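PDB 2WOL: clavulanic acid biosynthesis oligopeptide binding protein 2 from Streptomyces clavuligerus, which probably binds oligopeptides, as solute-binding proteins of peptide transporters do, and belongs to the biosynthetic pathway of the beta-lactamase inhibitor clavulanic acid. Local coordinates for residues 181-184 with 185-189; 139-142 with 143-147; 365-368 with 369-373. All blocks are in the same frame, centred on the assembly; numbering follows the deposited sequence.

Interaction 1: residues 181-184 with 185-189; sequences SDFD and HLMAQ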
loop_
_atom_site.group_PDB
_atom_site.type_symbol
_atom_site.label_atom_id
_atom_site.label_comp_id
_atom_site.label_asym_id
_atom_site.label_seq_id
_atom_site.Cartn_x
_atom_site.Cartn_y
_atom_site.Cartn_z
ATOM N N SER A 181 -10.373 -15.378 -1.775
ATOM C CA SER A 181 -11.426 -14.631 -1.086
ATOM C C SER A 181 -11.452 -13.139 -1.441
ATOM O O SER A 181 -12.508 -12.508 -1.409
ATOM C CB SER A 181 -11.290 -14.795 0.436
ATOM O OG SER A 181 -10.019 -14.357 0.892
ATOM N N ASP A 182 -10.290 -12.592 -1.792
ATOM C CA ASP A 182 -10.124 -11.142 -1.924
ATOM C C ASP A 182 -10.178 -10.612 -3.362
ATOM O O ASP A 182 -9.649 -9.535 -3.649
ATOM C CB ASP A 182 -8.821 -10.702 -1.238
ATOM C CG ASP A 182 -8.804 -11.010 0.256
ATOM O OD1 ASP A 182 -9.862 -11.370 0.824
ATOM O OD2 ASP A 182 -7.721 -10.884 0.861
ATOM N N PHE A 183 -10.837 -11.342 -4.261
ATOM C CA PHE A 183 -10.780 -10.976 -5.680
ATOM C C PHE A 183 -11.375 -9.599 -6.026
ATOM O O PHE A 183 -10.866 -8.911 -6.918
ATOM C CB PHE A 183 -11.369 -12.075 -6.567
ATOM C CG PHE A 183 -10.906 -12.009 -7.997
ATOM C CD1 PHE A 183 -9.617 -12.418 -8.346
ATOM C CD2 PHE A 183 -11.750 -11.533 -8.993
ATOM C CE1 PHE A 183 -9.178 -12.351 -9.655
ATOM C CE2 PHE A 183 -11.322 -11.474 -10.317
ATOM C CZ PHE A 183 -10.038 -11.883 -10.646
ATOM N N ASP A 184 -12.432 -9.184 -5.323
ATOM C CA ASP A 184 -13.003 -7.848 -5.547
ATOM C C ASP A 184 -11.941 -6.752 -5.364
ATOM O O ASP A 184 -11.991 -5.705 -6.014
ATOM C CB ASP A 184 -14.167 -7.566 -4.588
ATOM C CG ASP A 184 -15.519 -8.063 -5.105
ATOM O OD1 ASP A 184 -15.653 -8.434 -6.298
ATOM O OD2 ASP A 184 -16.470 -8.055 -4.295
ATOM N N HIS A 185 -10.994 -6.996 -4.459
ATOM C CA HIS A 185 -9.898 -6.058 -4.215
ATOM C C HIS A 185 -8.985 -5.941 -5.421
ATOM O O HIS A 185 -8.570 -4.840 -5.788
ATOM C CB HIS A 185 -9.090 -6.466 -2.986
ATOM C CG HIS A 185 -9.826 -6.275 -1.701
ATOM N ND1 HIS A 185 -9.773 -5.101 -0.982
ATOM C CD2 HIS A 185 -10.645 -7.104 -1.013
ATOM C CE1 HIS A 185 -10.521 -5.217 0.101
ATOM N NE2 HIS A 185 -11.060 -6.424 0.107
ATOM N N LEU A 186 -8.687 -7.078 -6.046
ATOM C CA LEU A 186 -7.867 -7.080 -7.253
ATOM C C LEU A 186 -8.569 -6.353 -8.393
ATOM O O LEU A 186 -7.922 -5.690 -9.200
ATOM C CB LEU A 186 -7.487 -8.505 -7.661
ATOM C CG LEU A 186 -6.734 -9.357 -6.631
ATOM C CD1 LEU A 186 -6.261 -10.647 -7.279
ATOM C CD2 LEU A 186 -5.553 -8.621 -5.975
ATOM N N MET A 187 -9.897 -6.452 -8.429
ATOM C CA MET A 187 -10.683 -5.785 -9.459
ATOM C C MET A 187 -10.855 -4.291 -9.197
ATOM O O MET A 187 -11.422 -3.581 -10.025
ATOM C CB MET A 187 -12.040 -6.473 -9.631
ATOM C CG MET A 187 -11.959 -7.876 -10.228
ATOM S SD MET A 187 -11.160 -7.939 -11.850
ATOM C CE MET A 187 -9.465 -8.355 -11.450
ATOM N N ALA A 188 -10.364 -3.828 -8.046
ATOM C CA ALA A 188 -10.420 -2.417 -7.671
ATOM C C ALA A 188 -9.102 -1.695 -7.954
ATOM O O ALA A 188 -8.986 -0.489 -7.723
ATOM C CB ALA A 188 -10.802 -2.274 -6.192
ATOM N N GLN A 189 -8.122 -2.435 -8.467
ATOM C CA GLN A 189 -6.793 -1.890 -8.735
ATOM C C GLN A 189 -6.692 -1.366 -10.171
ATOM O O GLN A 189 -7.316 -1.926 -11.068
ATOM C CB GLN A 189 -5.717 -2.945 -8.443
ATOM C CG GLN A 189 -5.839 -3.609 -7.049
ATOM C CD GLN A 189 -5.967 -2.612 -5.894
ATOM O OE1 GLN A 189 -6.752 -2.815 -4.953
ATOM N NE2 GLN A 189 -5.195 -1.536 -5.959
#

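Interaction 2: residues 139-142 with 143-147; sequences YLIP and LLDDP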
loop_
_atom_site.group_PDB
_atom_site.type_symbol
_atom_site.label_atom_id
_atom_site.label_comp_id
_atom_site.label_asym_id
_atom_site.label_seq_id
_atom_site.Cartn_x
_atom_site.Cartn_y
_atom_site.Cartn_z
ATOM N N TYR A 139 -0.402 -9.743 -8.971
ATOM C CA TYR A 139 -1.229 -10.724 -8.258
ATOM C C TYR A 139 -2.098 -11.577 -9.184
ATOM O O TYR A 139 -2.355 -12.747 -8.901
ATOM C CB TYR A 139 -2.127 -10.019 -7.241
ATOM C CG TYR A 139 -1.355 -9.342 -6.138
ATOM C CD1 TYR A 139 -1.063 -7.982 -6.200
ATOM C CD2 TYR A 139 -0.909 -10.069 -5.038
ATOM C CE1 TYR A 139 -0.344 -7.359 -5.187
ATOM C CE2 TYR A 139 -0.192 -9.462 -4.018
ATOM C CZ TYR A 139 0.087 -8.109 -4.096
ATOM O OH TYR A 139 0.801 -7.503 -3.089
ATOM N N LEU A 140 -2.550 -10.986 -10.285
ATOM C CA LEU A 140 -3.447 -11.682 -11.206
ATOM C C LEU A 140 -2.797 -12.843 -11.960
ATOM O O LEU A 140 -3.485 -13.784 -12.358
ATOM C CB LEU A 140 -4.069 -10.690 -12.189
ATOM C CG LEU A 140 -5.092 -9.737 -11.563
ATOM C CD1 LEU A 140 -5.334 -8.532 -12.462
ATOM C CD2 LEU A 140 -6.397 -10.459 -11.247
ATOM N N ILE A 141 -1.481 -12.781 -12.148
ATOM C CA ILE A 141 -0.779 -13.766 -12.975
ATOM C C ILE A 141 -0.892 -15.205 -12.432
ATOM O O ILE A 141 -1.405 -16.072 -13.133
ATOM C CB ILE A 141 0.690 -13.342 -13.286
ATOM C CG1 ILE A 141 0.698 -12.062 -14.138
ATOM C CG2 ILE A 141 1.445 -14.472 -13.991
ATOM C CD1 ILE A 141 2.090 -11.521 -14.485
ATOM N N PRO A 142 -0.440 -15.468 -11.185
ATOM C CA PRO A 142 -0.612 -16.850 -10.699
ATOM C C PRO A 142 -2.069 -17.303 -10.566
ATOM O O PRO A 142 -2.352 -18.503 -10.654
ATOM C CB PRO A 142 0.071 -16.838 -9.326
ATOM C CG PRO A 142 0.163 -15.405 -8.940
ATOM C CD PRO A 142 0.253 -14.615 -10.199
ATOM N N LEU A 143 -2.982 -16.358 -10.358
ATOM C CA LEU A 143 -4.397 -16.689 -10.208
ATOM C C LEU A 143 -5.071 -17.068 -11.525
ATOM O O LEU A 143 -6.103 -17.740 -11.521
ATOM C CB LEU A 143 -5.156 -15.538 -9.541
ATOM C CG LEU A 143 -4.881 -15.304 -8.054
ATOM C CD1 LEU A 143 -5.545 -14.016 -7.612
ATOM C CD2 LEU A 143 -5.360 -16.480 -7.206
ATOM N N LEU A 144 -4.490 -16.643 -12.646
ATOM C CA LEU A 144 -5.125 -16.852 -13.954
ATOM C C LEU A 144 -4.301 -17.655 -14.962
ATOM O O LEU A 144 -4.835 -18.112 -15.975
ATOM C CB LEU A 144 -5.551 -15.511 -14.563
ATOM C CG LEU A 144 -6.656 -14.743 -13.827
ATOM C CD1 LEU A 144 -6.767 -13.334 -14.357
ATOM C CD2 LEU A 144 -8.003 -15.463 -13.917
ATOM N N ASP A 145 -3.014 -17.832 -14.687
ATOM C CA ASP A 145 -2.127 -18.536 -15.613
ATOM C C ASP A 145 -2.221 -20.054 -15.466
ATOM O O ASP A 145 -2.242 -20.585 -14.350
ATOM C CB ASP A 145 -0.678 -18.089 -15.409
ATOM C CG ASP A 145 0.159 -18.189 -16.673
ATOM O OD1 ASP A 145 -0.413 -18.290 -17.780
ATOM O OD2 ASP A 145 1.400 -18.141 -16.556
ATOM N N ASP A 146 -2.266 -20.740 -16.604
ATOM C CA ASP A 146 -2.172 -22.190 -16.646
ATOM C C ASP A 146 -0.698 -22.575 -16.786
ATOM O O ASP A 146 -0.092 -22.329 -17.830
ATOM C CB ASP A 146 -2.985 -22.736 -17.824
ATOM C CG ASP A 146 -3.010 -24.259 -17.877
ATOM O OD1 ASP A 146 -2.290 -24.917 -17.100
ATOM O OD2 ASP A 146 -3.760 -24.792 -18.719
ATOM N N PRO A 147 -0.107 -23.169 -15.730
ATOM C CA PRO A 147 1.301 -23.579 -15.776
ATOM C C PRO A 147 1.608 -24.574 -16.897
ATOM O O PRO A 147 2.742 -24.626 -17.368
ATOM C CB PRO A 147 1.514 -24.245 -14.410
ATOM C CG PRO A 147 0.483 -23.612 -13.533
ATOM C CD PRO A 147 -0.713 -23.478 -14.423
HETATM O O HOH W 1 -0.855 -20.293 -12.012
#

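Interaction 3: residues 365-368 with 369-373; sequences YPTG and PDLRG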
loop_
_atom_site.group_PDB
_atom_site.type_symbol
_atom_site.label_atom_id
_atom_site.label_comp_id
_atom_site.label_asym_id
_atom_site.label_seq_id
_atom_site.Cartn_x
_atom_site.Cartn_y
_atom_site.Cartn_z
ATOM N N TYR A 365 6.793 -11.580 23.299
ATOM C CA TYR A 365 8.088 -11.207 23.871
ATOM C C TYR A 365 8.047 -9.826 24.530
ATOM O O TYR A 365 8.617 -8.869 24.006
ATOM C CB TYR A 365 9.187 -11.292 22.799
ATOM C CG TYR A 365 9.041 -12.527 21.944
ATOM C CD1 TYR A 365 8.665 -12.433 20.602
ATOM C CD2 TYR A 365 9.229 -13.795 22.494
ATOM C CE1 TYR A 365 8.510 -13.577 19.817
ATOM C CE2 TYR A 365 9.067 -14.935 21.727
ATOM C CZ TYR A 365 8.709 -14.824 20.391
ATOM O OH TYR A 365 8.563 -15.975 19.649
ATOM N N PRO A 366 7.377 -9.718 25.694
ATOM C CA PRO A 366 7.252 -8.399 26.321
ATOM C C PRO A 366 8.605 -7.810 26.702
ATOM O O PRO A 366 9.530 -8.546 27.063
ATOM C CB PRO A 366 6.442 -8.680 27.589
ATOM C CG PRO A 366 5.787 -9.984 27.368
ATOM C CD PRO A 366 6.708 -10.765 26.482
ATOM N N THR A 367 8.703 -6.487 26.629
ATOM C CA THR A 367 9.966 -5.790 26.856
ATOM C C THR A 367 10.039 -5.083 28.219
ATOM O O THR A 367 10.702 -4.053 28.357
ATOM C CB THR A 367 10.257 -4.786 25.724
ATOM O OG1 THR A 367 9.163 -3.870 25.602
ATOM C CG2 THR A 367 10.457 -5.511 24.394
ATOM N N GLY A 368 9.366 -5.642 29.219
ATOM C CA GLY A 368 9.447 -5.113 30.583
ATOM C C GLY A 368 8.465 -3.992 30.878
ATOM O O GLY A 368 7.782 -3.502 29.976
ATOM N N PRO A 369 8.392 -3.564 32.155
ATOM C CA PRO A 369 7.392 -2.575 32.575
ATOM C C PRO A 369 7.550 -1.182 31.955
ATOM O O PRO A 369 6.579 -0.428 31.905
ATOM C CB PRO A 369 7.574 -2.511 34.096
ATOM C CG PRO A 369 8.971 -2.967 34.330
ATOM C CD PRO A 369 9.245 -4.001 33.276
ATOM N N ASP A 370 8.750 -0.848 31.491
ATOM C CA ASP A 370 8.994 0.448 30.858
ATOM C C ASP A 370 9.133 0.350 29.332
ATOM O O ASP A 370 9.412 1.347 28.660
ATOM C CB ASP A 370 10.210 1.149 31.487
ATOM C CG ASP A 370 11.522 0.411 31.241
ATOM O OD1 ASP A 370 11.517 -0.697 30.655
ATOM O OD2 ASP A 370 12.576 0.955 31.641
ATOM N N LEU A 371 8.934 -0.858 28.802
ATOM C CA LEU A 371 9.018 -1.136 27.357
ATOM C C LEU A 371 10.414 -0.908 26.759
ATOM O O LEU A 371 10.553 -0.726 25.548
ATOM C CB LEU A 371 7.958 -0.342 26.570
ATOM C CG LEU A 371 6.490 -0.500 26.981
ATOM C CD1 LEU A 371 5.616 0.498 26.239
ATOM C CD2 LEU A 371 5.996 -1.930 26.750
ATOM N N ARG A 372 11.446 -0.934 27.600
ATOM C CA ARG A 372 12.803 -0.652 27.142
ATOM C C ARG A 372 13.659 -1.914 26.960
ATOM O O ARG A 372 14.830 -1.827 26.584
ATOM C CB ARG A 372 13.485 0.351 28.079
ATOM C CG ARG A 372 12.980 1.789 27.918
ATOM C CD ARG A 372 13.997 2.765 28.491
ATOM N NE ARG A 372 13.636 4.165 28.270
ATOM C CZ ARG A 372 14.013 4.889 27.219
ATOM N NH1 ARG A 372 14.770 4.354 26.264
ATOM N NH2 ARG A 372 13.631 6.156 27.118
ATOM N N GLY A 373 13.059 -3.074 27.218
ATOM C CA GLY A 373 13.726 -4.363 27.031
ATOM C C GLY A 373 13.712 -5.212 28.285
ATOM O O GLY A 373 13.903 -4.697 29.389
#

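Interaction 1: residues 181-184 with 185-189
Met187 crosses the ring of Phe183 at a slant, at its CE2-CZ side, and this is the dense side of the short helix 183-186. Met187 CG lies 3.7 Å from Phe183 CE2, and the bends at chi2 and chi3 bring CE to 3.7 Å from Phe183 CZ. Between the two, Met187 SD sits 4.8 Å from the Phe183 ring centroid, about 50° off the ring normal, an oblique Met-aromatic contact. Phe183 carries its CG opposite the backbone N (chi1 -159°), and the far flank of the ring is met by Leu186, whose CD1 lies 3.9 Å from Phe183 CD1. Leu140 of helix 140-144 and Trp99 and Phe174 close in on the same ring, so this side is buried. The other side is polar and more open. The CD2 edge of the His185 imidazole lies in plane with Asp182 O, which itself accepts a bond from His185 N (3.0 Å) from well above the carbonyl plane. The acids and the imidazole turn to partners outside the helix: Asp182 OD2 to Thr459, Asp182 OD1 to the Ser181 hydroxyl, Asp184 OD1 to Tyr101 and the backbone N of Gly90, and His185 ND1 to Tyr70. The backbone is drawn in by Met187 N, which reaches Phe183 O (3.0 Å) in the carbonyl plane. Asp182 stands at the N-cap position without a side-chain capping bond, and the arrangement is that of a single-turn helix, apolar on one face and polar on the other, running into a type I beta turn at Leu186-Gln189.

Interaction 2: residues 139-142 with 143-147
Ile141 O receives two backbone donors from the following segment. Asp145 N comes in nearly along the C=O axis at 2.8 Å from Ile141 O, whereas Leu144 N, 3.2 Å from the same oxygen, approaches from above the carbonyl plane, 63° out of it. Leu144 N also makes a weak bond to Leu140 O. Next to this, a water bridges two carbonyls, donating to Pro142 O and to Asp145 O, 2.7 Å from each oxygen, and so spans the point where the chain leaves the helix. These bonds shape the C-terminal end of helix 140-144: Asp145 is the first residue to abandon helical backbone angles, and the single-turn helix thus passes into an extended exit. Thr177 adds a hydroxyl bond to Pro142 O, Ser163 one to Leu144 O, and, with Asp145 CG opposite its own backbone N (chi1 -151°), Asp145 OD1 is taken by the backbone N of Tyr151. Asp145 CB lies 3.1 Å from Ile141 O. The apolar side chains sit around this frame. Leu144 lays its CB and CG against Leu140 O, and its CD1 comes 4.3 Å from Leu140 CD2, a light touch between branch ends. Leu143 places CG and CD1 over Tyr139 O, CD1 being 3.7 Å from that oxygen. Beyond them, Val124 of helix 117-127 meets both Leu140 and Leu144, and Val127 meets Ile141. At the start of the segment the phenol of Tyr139 points away from the turn; its OH bonds to Asp456 and its ring meets Phe457 edge-to-face.

Interaction 3: residues 365-368 with 369-373
Thr367 lays its hydroxyl against the backbone of Leu371, OG1 lying 3.3 Å from Leu371 CA, while its CB rests 3.7 Å from Gly373 CA. The two segments form a compact surface loop ahead of helix 375-384, built on a type I beta turn from Gly368 to Leu371, overlapped by an Asx turn from Asp370 to Arg372. Chi1 of Thr367 (56°) sets OG1 between the backbone N and the carbonyl carbon, directing the oxygen at Leu371, whose CB and CD2 each stand 3.9 Å from Thr367 OG1. The base of the loop is closed by Gly373 N, which donates to Thr367 O over 2.8 Å, somewhat tilted from the carbonyl plane. Inside it, Leu371 N bonds to Gly368 O at 3.1 Å, approaching from above that carbonyl plane. Gly368 and Gly373 both have positive phi, which the absence of a side chain allows. Lys331 and Ile332 of helix 331-337 touch Thr367 and Leu371 respectively, and the Arg372 guanidinium forms a salt bridge with Asp330. The loop is further tightened by the Asp370 carboxylate, which curls back over its own backbone with chi1 at 65°: OD1 accepts from Arg372 N at 3.1 Å, the N-H arriving from above the carboxylate plane, 57° out of it.

In the fold
Interactions 1 and 2 belong to one region of the fold. Helix 183-186, with Met187 just after it, packs against helix 140-144 through aliphatic and aromatic side chains: Leu186 CD1 lies 3.5 Å from Leu143 CD1, and Leu140 CD2 lies 3.7 Å from both Phe183 CE1 and Met187 CE. Both are partly buried, with their apolar side chains meeting each other. Interaction 3 lies apart, its centre about 39 Å from that of interaction 1 and about 44 Å from that of interaction 2, on a loop without helix or strand. It is a surface contact, and its shape rests on backbone bonds, glycines and an Asx turn in place of clustered hydrophobic side chains.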